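Local structure of extracellular solute-binding protein family 1 (5CI5) at residues D63-K68 / D80-D85; Y180-S185 / T230-K235; M198-Y201 / K206-T209; W267-I272 / Y283-H288. The protein binds alpha-D-tagatose and probably delivers this or a related sugar to an ABC transporter as its extracellular solute-binding component. All blocks are in the same frame, centred on the assembly; numbering follows the deposited sequence.

Contacts 1 and 4 lie on opposite sides of the chain's centre and both touch the bound alpha-D-tagatopyranose. D85 of contact 1 binds two sugar hydroxyls, and W267 of contact 4 lays an indole face against the sugar's C1 and O1. The centres of contacts 1 and 4 are 24 Å apart, their nearest atoms about 10 Å. Contacts 2, 3 and 4 touch one another. Y182 OH of contact 2 lies 2.7 Å from H288 NE2 of contact 4, a probable hydrogen bond. F199 of contact 3 packs on Y182, L232 and H288. Contact 3 falls between the segments of contact 2 in sequence. The L207 side chain of contact 3 is about 12 Å from the sugar.

Contact 1. Residues D63-K68 / D80-D85; sequences DTYYDK and DLAFAD. With T6T (alpha-D-tagatopyranose), chain C.
Y65 on helix 62-75 reaches F83 on strand 81-85. They belong to a beta-alpha-beta crossover of the solute-binding protein fold, made of strand 55-60, helix 62-75 and strand 81-85. Both strands run parallel to strand 25-30 in the mixed sheet.

One hydrogen bond joins the segments. Y65 OH donates to F83 O at 2.8 Å. The hydroxyl approaches in the carbonyl plane, on a lone pair, with a C=O...donor angle of 128°. The acceptor lies at the ring's edge, near the ring plane. CG of Y65 stands anti to the backbone N (chi1 180°), which extends the phenol from the helix to the strand. The strand's own backbone bonds go to neighbouring strands, including F83 to W28.

The van der Waals contacts lie round the same end of the ring. Y65 CE2 lies 4.0 Å from F83 CB. A82 CB is 3.9 Å from Y65 OH. The F83 ring itself packs on I29 and L303 of the flanking strands. Y65 also meets the F60 ring and W28. A phenylalanine in place of Y65 would probably leave F83 O without this donor and the ring less firmly fixed against the strand.

The sugar contacts lie at the strand's C-terminal end. D85 spreads its carboxylate across two neighbouring hydroxyls of alpha-D-tagatopyranose. OD1 also accepts from G87 N, which probably helps to position the carboxylate. R370, another pocket residue, makes a long, weak ion pair with it. D85 OD1 accepts from sugar O4 at 2.6 Å, and D85 OD2 from sugar O5 at 2.7 Å.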
# COMPACT_ATOMS: atom_id res chain seq x y z
N ASP A 63 10.16 -4.52 -1.77
CA ASP A 63 10.06 -5.17 -3.07
C ASP A 63 10.40 -6.67 -3.01
O ASP A 63 9.95 -7.43 -3.87
CB ASP A 63 10.97 -4.49 -4.09
CG ASP A 63 10.50 -3.08 -4.46
OD1 ASP A 63 9.50 -2.60 -3.92
OD2 ASP A 63 11.15 -2.46 -5.34
N THR A 64 11.15 -7.09 -2.00
CA THR A 64 11.49 -8.51 -1.86
C THR A 64 10.96 -9.14 -0.58
O THR A 64 11.28 -10.30 -0.28
CB THR A 64 13.02 -8.75 -1.91
OG1 THR A 64 13.67 -8.06 -0.85
CG2 THR A 64 13.58 -8.28 -3.23
N TYR A 65 10.12 -8.41 0.16
CA TYR A 65 9.75 -8.89 1.48
C TYR A 65 8.80 -10.11 1.42
O TYR A 65 8.96 -11.03 2.21
CB TYR A 65 9.13 -7.76 2.31
CG TYR A 65 8.71 -8.18 3.72
CD1 TYR A 65 9.56 -8.94 4.52
CD2 TYR A 65 7.46 -7.82 4.23
CE1 TYR A 65 9.18 -9.31 5.81
CE2 TYR A 65 7.07 -8.20 5.54
CZ TYR A 65 7.93 -8.96 6.30
OH TYR A 65 7.58 -9.35 7.57
N TYR A 66 7.85 -10.14 0.49
CA TYR A 66 6.92 -11.27 0.41
C TYR A 66 7.69 -12.58 0.24
O TYR A 66 7.46 -13.55 0.95
CB TYR A 66 5.94 -11.10 -0.74
CG TYR A 66 4.94 -12.22 -0.86
CD1 TYR A 66 3.90 -12.34 0.06
CD2 TYR A 66 5.01 -13.17 -1.87
CE1 TYR A 66 2.96 -13.37 -0.05
CE2 TYR A 66 4.08 -14.20 -1.98
CZ TYR A 66 3.06 -14.30 -1.06
OH TYR A 66 2.15 -15.34 -1.19
N ASP A 67 8.60 -12.58 -0.71
CA ASP A 67 9.35 -13.80 -1.01
C ASP A 67 10.19 -14.25 0.19
O ASP A 67 10.26 -15.44 0.48
CB ASP A 67 10.23 -13.59 -2.23
CG ASP A 67 9.42 -13.50 -3.52
OD1 ASP A 67 8.26 -14.00 -3.55
OD2 ASP A 67 9.93 -12.92 -4.49
N LYS A 68 10.81 -13.31 0.89
CA LYS A 68 11.56 -13.66 2.10
C LYS A 68 10.67 -14.20 3.21
O LYS A 68 11.03 -15.17 3.91
CB LYS A 68 12.34 -12.45 2.59
CG LYS A 68 13.47 -12.05 1.64
CD LYS A 68 14.20 -10.80 2.14
CE LYS A 68 15.56 -10.63 1.47
NZ LYS A 68 15.43 -10.49 0.01
N ASP A 80 9.01 -14.38 15.32
CA ASP A 80 7.91 -14.61 16.24
C ASP A 80 6.75 -13.66 15.98
O ASP A 80 5.60 -13.99 16.26
CB ASP A 80 8.39 -14.45 17.67
CG ASP A 80 9.55 -15.37 17.98
OD1 ASP A 80 9.39 -16.57 17.75
OD2 ASP A 80 10.62 -14.89 18.41
N LEU A 81 7.06 -12.47 15.46
CA LEU A 81 6.06 -11.46 15.08
C LEU A 81 6.51 -10.87 13.76
O LEU A 81 7.68 -10.55 13.61
CB LEU A 81 5.94 -10.36 16.15
CG LEU A 81 4.73 -9.43 16.00
CD1 LEU A 81 3.42 -10.14 16.20
CD2 LEU A 81 4.88 -8.26 17.01
N ALA A 82 5.61 -10.79 12.78
CA ALA A 82 5.99 -10.35 11.42
C ALA A 82 4.97 -9.39 10.86
O ALA A 82 3.78 -9.58 11.05
CB ALA A 82 6.11 -11.54 10.44
N PHE A 83 5.46 -8.38 10.17
CA PHE A 83 4.64 -7.56 9.31
C PHE A 83 4.08 -8.41 8.17
O PHE A 83 4.80 -9.20 7.57
CB PHE A 83 5.46 -6.41 8.75
CG PHE A 83 5.34 -5.13 9.55
CD1 PHE A 83 5.64 -5.10 10.91
CD2 PHE A 83 4.94 -3.95 8.92
CE1 PHE A 83 5.51 -3.92 11.63
CE2 PHE A 83 4.80 -2.79 9.64
CZ PHE A 83 5.09 -2.77 10.99
N ALA A 84 2.81 -8.21 7.85
CA ALA A 84 2.18 -8.86 6.70
C ALA A 84 1.24 -7.85 6.06
O ALA A 84 0.47 -7.16 6.74
CB ALA A 84 1.44 -10.13 7.10
N ASP A 85 1.32 -7.74 4.75
CA ASP A 85 0.51 -6.78 3.97
C ASP A 85 -0.99 -7.07 4.12
O ASP A 85 -1.44 -8.20 4.02
CB ASP A 85 0.96 -6.86 2.51
CG ASP A 85 0.60 -5.65 1.71
OD1 ASP A 85 -0.51 -5.08 1.89
OD2 ASP A 85 1.46 -5.25 0.87
O3 T6T C . -0.40 0.21 1.05
C3 T6T C . 0.66 -0.56 1.61
C4 T6T C . 0.52 -2.00 1.13
O4 T6T C . -0.79 -2.50 1.43
C5 T6T C . 0.79 -2.03 -0.36
O5 T6T C . 0.68 -3.36 -0.86
C6 T6T C . 2.16 -1.43 -0.66
O6 T6T C . 2.20 -0.09 -0.19
C2 T6T C . 1.97 0.03 1.21
O2 T6T C . 3.03 -0.63 1.92
C1 T6T C . 2.04 1.54 1.55
O1 T6T C . 1.77 1.83 2.87

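Contact 2. Residues Y180-S185 / T230-K235; sequences YGYGVS and TDLAKK
V184 lays its CG2 methyl against the root of the L232 side chain, 3.8 Å from L232 CB. The two side chains cross at about a right angle. With CG1 anti to the backbone N (chi1 176°), CG2 is the branch left to meet the helix. The same methyl reaches the helix backbone, with A233 N at 4.1 Å. V184 CB and A233 CB are 4.2 Å apart, so the valine spans two successive residues of the helix.

Y182 adds a second apolar contact. L232 CD1 approaches the ring obliquely and lies 4.0 Å from Y182 CD2. The leucine thus meets V184 with its CB and Y182 with the end of one branch. The hydroxyl of Y182 has its polar partner in H288 NE2. K235 NZ and D231 OD1 form a salt bridge of 2.8 Å, with NZ on the syn side but tilted 33° out of the carboxylate plane.

The contact packs a loop segment on helix 220-234. F199 of helix 190-202 touches both Y182 and L232. Helix 162-172 supplies L165 and A169 to Y182 and L166 to L232. L391 of helix 376-391 packs against A233. The G183 backbone bonds to M261 of strand 261-264.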
# COMPACT_ATOMS: atom_id res chain seq x y z
N TYR A 180 9.04 15.19 -15.20
CA TYR A 180 7.92 14.34 -15.59
C TYR A 180 6.66 14.71 -14.85
O TYR A 180 6.68 15.01 -13.66
CB TYR A 180 8.26 12.89 -15.30
CG TYR A 180 9.48 12.43 -16.09
CD1 TYR A 180 9.35 11.94 -17.36
CD2 TYR A 180 10.77 12.54 -15.53
CE1 TYR A 180 10.48 11.54 -18.07
CE2 TYR A 180 11.87 12.14 -16.23
CZ TYR A 180 11.73 11.65 -17.49
OH TYR A 180 12.86 11.27 -18.15
N GLY A 181 5.54 14.69 -15.57
CA GLY A 181 4.26 15.04 -14.99
C GLY A 181 3.60 13.97 -14.12
O GLY A 181 2.95 14.31 -13.14
N TYR A 182 3.74 12.69 -14.47
CA TYR A 182 2.97 11.62 -13.79
C TYR A 182 3.68 10.27 -13.89
O TYR A 182 3.91 9.74 -14.98
CB TYR A 182 1.53 11.52 -14.38
CG TYR A 182 0.68 10.48 -13.66
CD1 TYR A 182 -0.07 10.84 -12.55
CD2 TYR A 182 0.66 9.15 -14.06
CE1 TYR A 182 -0.83 9.90 -11.86
CE2 TYR A 182 -0.09 8.21 -13.38
CZ TYR A 182 -0.83 8.59 -12.26
OH TYR A 182 -1.59 7.69 -11.56
N GLY A 183 4.04 9.73 -12.73
CA GLY A 183 4.79 8.49 -12.66
C GLY A 183 3.87 7.29 -12.70
O GLY A 183 3.00 7.15 -11.85
N VAL A 184 4.11 6.40 -13.68
CA VAL A 184 3.36 5.16 -13.88
C VAL A 184 4.18 3.96 -13.37
O VAL A 184 5.31 3.79 -13.81
CB VAL A 184 3.02 4.93 -15.38
CG1 VAL A 184 2.34 3.60 -15.61
CG2 VAL A 184 2.17 6.09 -15.93
N SER A 185 3.64 3.17 -12.44
CA SER A 185 4.38 1.99 -11.95
C SER A 185 4.20 0.85 -12.94
O SER A 185 3.07 0.41 -13.20
CB SER A 185 3.92 1.57 -10.55
OG SER A 185 4.12 2.61 -9.61
N THR A 230 -1.18 2.61 -19.38
CA THR A 230 0.05 2.39 -20.14
C THR A 230 0.32 3.50 -21.18
O THR A 230 1.49 3.82 -21.41
CB THR A 230 0.05 1.03 -20.85
OG1 THR A 230 -1.08 0.90 -21.73
CG2 THR A 230 0.04 -0.10 -19.81
N ASP A 231 -0.72 4.10 -21.76
CA ASP A 231 -0.53 5.23 -22.69
C ASP A 231 0.19 6.41 -22.03
O ASP A 231 0.95 7.12 -22.69
CB ASP A 231 -1.86 5.73 -23.24
CG ASP A 231 -2.38 4.89 -24.40
OD1 ASP A 231 -1.64 4.04 -24.92
OD2 ASP A 231 -3.55 5.12 -24.80
N LEU A 232 -0.07 6.66 -20.75
CA LEU A 232 0.60 7.74 -20.04
C LEU A 232 2.10 7.56 -20.11
O LEU A 232 2.86 8.52 -20.25
CB LEU A 232 0.13 7.80 -18.58
CG LEU A 232 -1.25 8.40 -18.41
CD1 LEU A 232 -1.81 8.05 -17.04
CD2 LEU A 232 -1.27 9.91 -18.61
N ALA A 233 2.54 6.31 -20.04
CA ALA A 233 3.95 6.00 -20.17
C ALA A 233 4.43 5.87 -21.64
O ALA A 233 5.50 6.38 -21.95
CB ALA A 233 4.26 4.73 -19.41
N LYS A 234 3.65 5.25 -22.53
CA LYS A 234 4.13 4.88 -23.88
C LYS A 234 3.88 5.90 -25.00
O LYS A 234 4.68 6.04 -25.91
CB LYS A 234 3.46 3.59 -24.36
CG LYS A 234 3.79 2.34 -23.60
CD LYS A 234 2.96 1.17 -24.21
CE LYS A 234 3.51 0.70 -25.56
NZ LYS A 234 2.81 -0.54 -26.06
N LYS A 235 2.70 6.50 -24.99
CA LYS A 235 2.30 7.43 -26.04
C LYS A 235 2.51 8.87 -25.60
O LYS A 235 3.17 9.69 -26.28
CB LYS A 235 0.81 7.25 -26.41
CG LYS A 235 0.46 5.94 -27.07
CD LYS A 235 -0.96 6.04 -27.65
CE LYS A 235 -1.35 4.78 -28.41
NZ LYS A 235 -1.14 3.55 -27.61

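Contact 3. Residues M198-Y201 / K206-T209; sequences MFLY and KLLT
The chain leaves helix 190-202 and turns back past its last turn, bringing the CA atoms of Y201 and K206 to 5.8 Å. Y201 OH then accepts a hydrogen bond from L207 N. The bond is 3.0 Å long and nearly straight, with an N-H...acceptor angle of 169°.

The Y201 ring lies against the backbone of K206. K206 CA makes an off-centre CH-pi contact, 4.1 Å from the centroid of the Y201 ring and 29° off its normal. Y201 CG is anti to the carbonyl carbon (chi1 -79°), a torsion that lets the ring extend alongside K206 and its hydroxyl reach L207 N. L200 packs beside it. L200 CD2 lies 3.5 Å from K206 C and 4.3 Å from L207 CB. The lysine thus offers mainly its backbone to both helix side chains. Its NZ makes a long, weak ion pair with D210.

A leucine in place of Y201 would probably leave L207 N without this acceptor and K206 CA without the ring beside it.

L207 also touches I383 of helix 376-391. This is local packing of a helix against the loop that follows it, in the loop connection from helix 190-202 to helix 220-234.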
# COMPACT_ATOMS: atom_id res chain seq x y z
N MSE A 198 -6.27 1.10 -9.42
CA MSE A 198 -6.74 2.49 -9.30
C MSE A 198 -7.45 2.94 -10.57
O MSE A 198 -8.53 3.52 -10.50
CB MSE A 198 -5.58 3.43 -8.95
CG MSE A 198 -5.06 3.24 -7.56
SE MSE A 198 -6.29 4.02 -6.26
CE MSE A 198 -5.89 5.89 -6.59
N PHE A 199 -6.85 2.65 -11.73
CA PHE A 199 -7.46 3.06 -13.00
C PHE A 199 -8.68 2.19 -13.38
O PHE A 199 -9.66 2.71 -13.92
CB PHE A 199 -6.40 3.02 -14.10
CG PHE A 199 -5.45 4.21 -14.08
CD1 PHE A 199 -4.65 4.48 -12.99
CD2 PHE A 199 -5.40 5.08 -15.16
CE1 PHE A 199 -3.79 5.58 -13.00
CE2 PHE A 199 -4.58 6.18 -15.16
CZ PHE A 199 -3.78 6.44 -14.07
N LEU A 200 -8.62 0.90 -13.10
CA LEU A 200 -9.74 -0.03 -13.35
C LEU A 200 -11.00 0.42 -12.62
O LEU A 200 -12.06 0.52 -13.22
CB LEU A 200 -9.33 -1.43 -12.88
CG LEU A 200 -10.38 -2.54 -12.90
CD1 LEU A 200 -10.84 -2.88 -14.31
CD2 LEU A 200 -9.82 -3.78 -12.18
N TYR A 201 -10.87 0.67 -11.32
CA TYR A 201 -12.00 1.10 -10.52
C TYR A 201 -12.42 2.52 -10.90
O TYR A 201 -13.62 2.82 -10.90
CB TYR A 201 -11.69 0.93 -9.01
CG TYR A 201 -11.83 -0.52 -8.57
CD1 TYR A 201 -10.78 -1.43 -8.69
CD2 TYR A 201 -13.04 -1.00 -8.07
CE1 TYR A 201 -10.93 -2.75 -8.33
CE2 TYR A 201 -13.19 -2.35 -7.71
CZ TYR A 201 -12.13 -3.22 -7.85
OH TYR A 201 -12.23 -4.56 -7.51
N LYS A 206 -13.97 -3.73 -12.13
CA LYS A 206 -13.70 -4.46 -10.90
C LYS A 206 -12.67 -5.52 -11.21
O LYS A 206 -12.57 -5.96 -12.37
CB LYS A 206 -14.96 -5.14 -10.36
CG LYS A 206 -16.15 -4.24 -10.11
CD LYS A 206 -17.39 -5.06 -9.66
CE LYS A 206 -17.58 -6.34 -10.47
NZ LYS A 206 -18.90 -6.99 -10.25
N LEU A 207 -11.93 -5.96 -10.19
CA LEU A 207 -10.88 -6.95 -10.41
C LEU A 207 -11.46 -8.36 -10.58
O LEU A 207 -11.29 -8.99 -11.63
CB LEU A 207 -9.88 -6.91 -9.25
CG LEU A 207 -8.63 -7.79 -9.45
CD1 LEU A 207 -7.70 -7.25 -10.50
CD2 LEU A 207 -7.91 -7.97 -8.14
N LEU A 208 -12.13 -8.84 -9.54
CA LEU A 208 -12.88 -10.09 -9.60
C LEU A 208 -14.36 -9.86 -9.44
O LEU A 208 -14.80 -8.78 -9.01
CB LEU A 208 -12.40 -11.05 -8.50
CG LEU A 208 -10.91 -11.35 -8.33
CD1 LEU A 208 -10.72 -12.41 -7.21
CD2 LEU A 208 -10.28 -11.83 -9.63
N THR A 209 -15.14 -10.88 -9.79
CA THR A 209 -16.56 -10.85 -9.48
C THR A 209 -16.75 -10.79 -7.96
O THR A 209 -15.84 -11.08 -7.19
CB THR A 209 -17.28 -12.08 -10.09
OG1 THR A 209 -16.71 -13.30 -9.59
CG2 THR A 209 -17.15 -12.06 -11.61

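Contact 4. Residues W267-I272 / Y283-H288; sequences WSFPLI and YSVALH. With T6T (alpha-D-tagatopyranose), chain C.
F269 CG is anti to its carbonyl carbon (chi1 -58°), and Y283 CG sits between its backbone N and carbonyl carbon (chi1 75°). These torsions bring the two side chains together between helix 268-275 and strand 283-286. The rings meet obliquely, with centroids 5.8 Å apart and planes at 47°. F269 CD1 is 3.6 Å from Y283 CE2. Beyond it, V285 CG1 meets the edge of the F269 ring, 3.6 Å from CE1 of that ring.

I272 covers a face of Y283. Its CG2 makes a CH-pi contact over that face, 3.9 Å from the Y283 ring centroid. The tyrosine is thus met on a face by I272 and at its edge by F269. Its hydroxyl also lies 3.4 Å from F269 CB, but its polar partner is E273 OE2. K356 makes a cation-pi contact with F269.

W267 lies just before this packing and faces the pocket. One indole face carries sugar C1, centred over the ring system, and W267 CD2 is 3.2 Å from sugar O1. S268 OG lies over the opposite face, toward the rim.

The chemistry across the two segments is apolar and aromatic, with the Y283 hydroxyl satisfied by E273. It packs the helix on the three-stranded sheet, while the neighbouring W267 offers the sugar a flat aromatic surface, a familiar feature of sugar-binding proteins.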
# COMPACT_ATOMS: atom_id res chain seq x y z
N TRP A 267 1.54 6.99 4.13
CA TRP A 267 2.90 6.48 4.39
C TRP A 267 3.97 7.34 3.70
O TRP A 267 5.13 7.37 4.13
CB TRP A 267 3.04 5.02 3.94
CG TRP A 267 3.06 4.87 2.46
CD1 TRP A 267 4.17 4.77 1.67
CD2 TRP A 267 1.94 4.81 1.59
NE1 TRP A 267 3.81 4.68 0.35
CE2 TRP A 267 2.44 4.70 0.27
CE3 TRP A 267 0.55 4.85 1.78
CZ2 TRP A 267 1.60 4.64 -0.84
CZ3 TRP A 267 -0.27 4.77 0.69
CH2 TRP A 267 0.25 4.65 -0.61
N SER A 268 3.57 8.03 2.63
CA SER A 268 4.47 8.85 1.86
C SER A 268 4.98 10.04 2.62
O SER A 268 6.04 10.58 2.29
CB SER A 268 3.78 9.38 0.60
OG SER A 268 3.19 8.34 -0.15
N PHE A 269 4.21 10.49 3.61
CA PHE A 269 4.49 11.79 4.21
C PHE A 269 5.82 11.83 4.98
O PHE A 269 6.66 12.67 4.67
CB PHE A 269 3.33 12.21 5.10
CG PHE A 269 2.00 12.30 4.40
CD1 PHE A 269 1.89 12.37 3.01
CD2 PHE A 269 0.84 12.35 5.15
CE1 PHE A 269 0.64 12.48 2.41
CE2 PHE A 269 -0.40 12.46 4.53
CZ PHE A 269 -0.51 12.52 3.17
N PRO A 270 6.04 10.92 5.96
CA PRO A 270 7.35 10.98 6.63
C PRO A 270 8.51 10.67 5.68
O PRO A 270 9.63 11.19 5.85
CB PRO A 270 7.23 9.92 7.73
CG PRO A 270 6.10 9.01 7.29
CD PRO A 270 5.15 9.94 6.58
N LEU A 271 8.25 9.83 4.69
CA LEU A 271 9.32 9.41 3.79
C LEU A 271 9.74 10.53 2.86
O LEU A 271 10.93 10.73 2.63
CB LEU A 271 8.89 8.17 3.00
CG LEU A 271 8.56 6.97 3.90
CD1 LEU A 271 7.99 5.81 3.06
CD2 LEU A 271 9.76 6.48 4.68
N ILE A 272 8.80 11.28 2.32
CA ILE A 272 9.17 12.34 1.38
C ILE A 272 9.87 13.46 2.15
O ILE A 272 10.81 14.06 1.63
CB ILE A 272 7.95 12.86 0.57
CG1 ILE A 272 8.44 13.56 -0.71
CG2 ILE A 272 7.00 13.75 1.41
CD1 ILE A 272 7.34 14.03 -1.65
N TYR A 283 3.84 19.91 -0.89
CA TYR A 283 3.24 18.76 -1.55
C TYR A 283 1.89 18.51 -0.91
O TYR A 283 1.64 18.94 0.22
CB TYR A 283 4.14 17.52 -1.44
CG TYR A 283 4.12 16.89 -0.07
CD1 TYR A 283 5.05 17.28 0.90
CD2 TYR A 283 3.19 15.90 0.27
CE1 TYR A 283 5.04 16.73 2.15
CE2 TYR A 283 3.18 15.34 1.51
CZ TYR A 283 4.11 15.75 2.45
OH TYR A 283 4.12 15.20 3.71
N SER A 284 0.99 17.83 -1.63
CA SER A 284 -0.28 17.46 -1.04
C SER A 284 -0.84 16.18 -1.63
O SER A 284 -0.15 15.48 -2.40
CB SER A 284 -1.30 18.57 -1.21
OG SER A 284 -2.34 18.36 -0.25
N VAL A 285 -2.08 15.86 -1.25
CA VAL A 285 -2.78 14.72 -1.79
C VAL A 285 -4.17 15.16 -2.20
O VAL A 285 -4.68 16.17 -1.73
CB VAL A 285 -2.88 13.56 -0.77
CG1 VAL A 285 -1.51 13.01 -0.47
CG2 VAL A 285 -3.55 14.05 0.51
N ALA A 286 -4.78 14.38 -3.08
CA ALA A 286 -6.14 14.60 -3.52
C ALA A 286 -6.71 13.28 -3.97
O ALA A 286 -5.96 12.36 -4.30
CB ALA A 286 -6.20 15.61 -4.65
N LEU A 287 -8.03 13.19 -4.00
CA LEU A 287 -8.66 12.05 -4.64
C LEU A 287 -8.04 11.84 -6.03
O LEU A 287 -7.89 12.79 -6.80
CB LEU A 287 -10.16 12.29 -4.76
CG LEU A 287 -11.01 11.21 -5.43
CD1 LEU A 287 -10.96 9.89 -4.67
CD2 LEU A 287 -12.45 11.71 -5.52
N HIS A 288 -7.65 10.61 -6.35
CA HIS A 288 -7.00 10.42 -7.63
C HIS A 288 -8.00 10.76 -8.74
O HIS A 288 -9.20 10.42 -8.66
CB HIS A 288 -6.48 8.99 -7.80
CG HIS A 288 -5.50 8.82 -8.93
ND1 HIS A 288 -5.90 8.69 -10.24
CD2 HIS A 288 -4.15 8.73 -8.93
CE1 HIS A 288 -4.83 8.53 -11.00
NE2 HIS A 288 -3.75 8.57 -10.23
O3 T6T C . -0.40 0.21 1.05
C3 T6T C . 0.66 -0.56 1.61
C4 T6T C . 0.52 -2.00 1.13
O4 T6T C . -0.79 -2.50 1.43
C5 T6T C . 0.79 -2.03 -0.36
O5 T6T C . 0.68 -3.36 -0.86
C6 T6T C . 2.16 -1.43 -0.66
O6 T6T C . 2.20 -0.09 -0.19
C2 T6T C . 1.97 0.03 1.21
O2 T6T C . 3.03 -0.63 1.92
C1 T6T C . 2.04 1.54 1.55
O1 T6T C . 1.77 1.83 2.87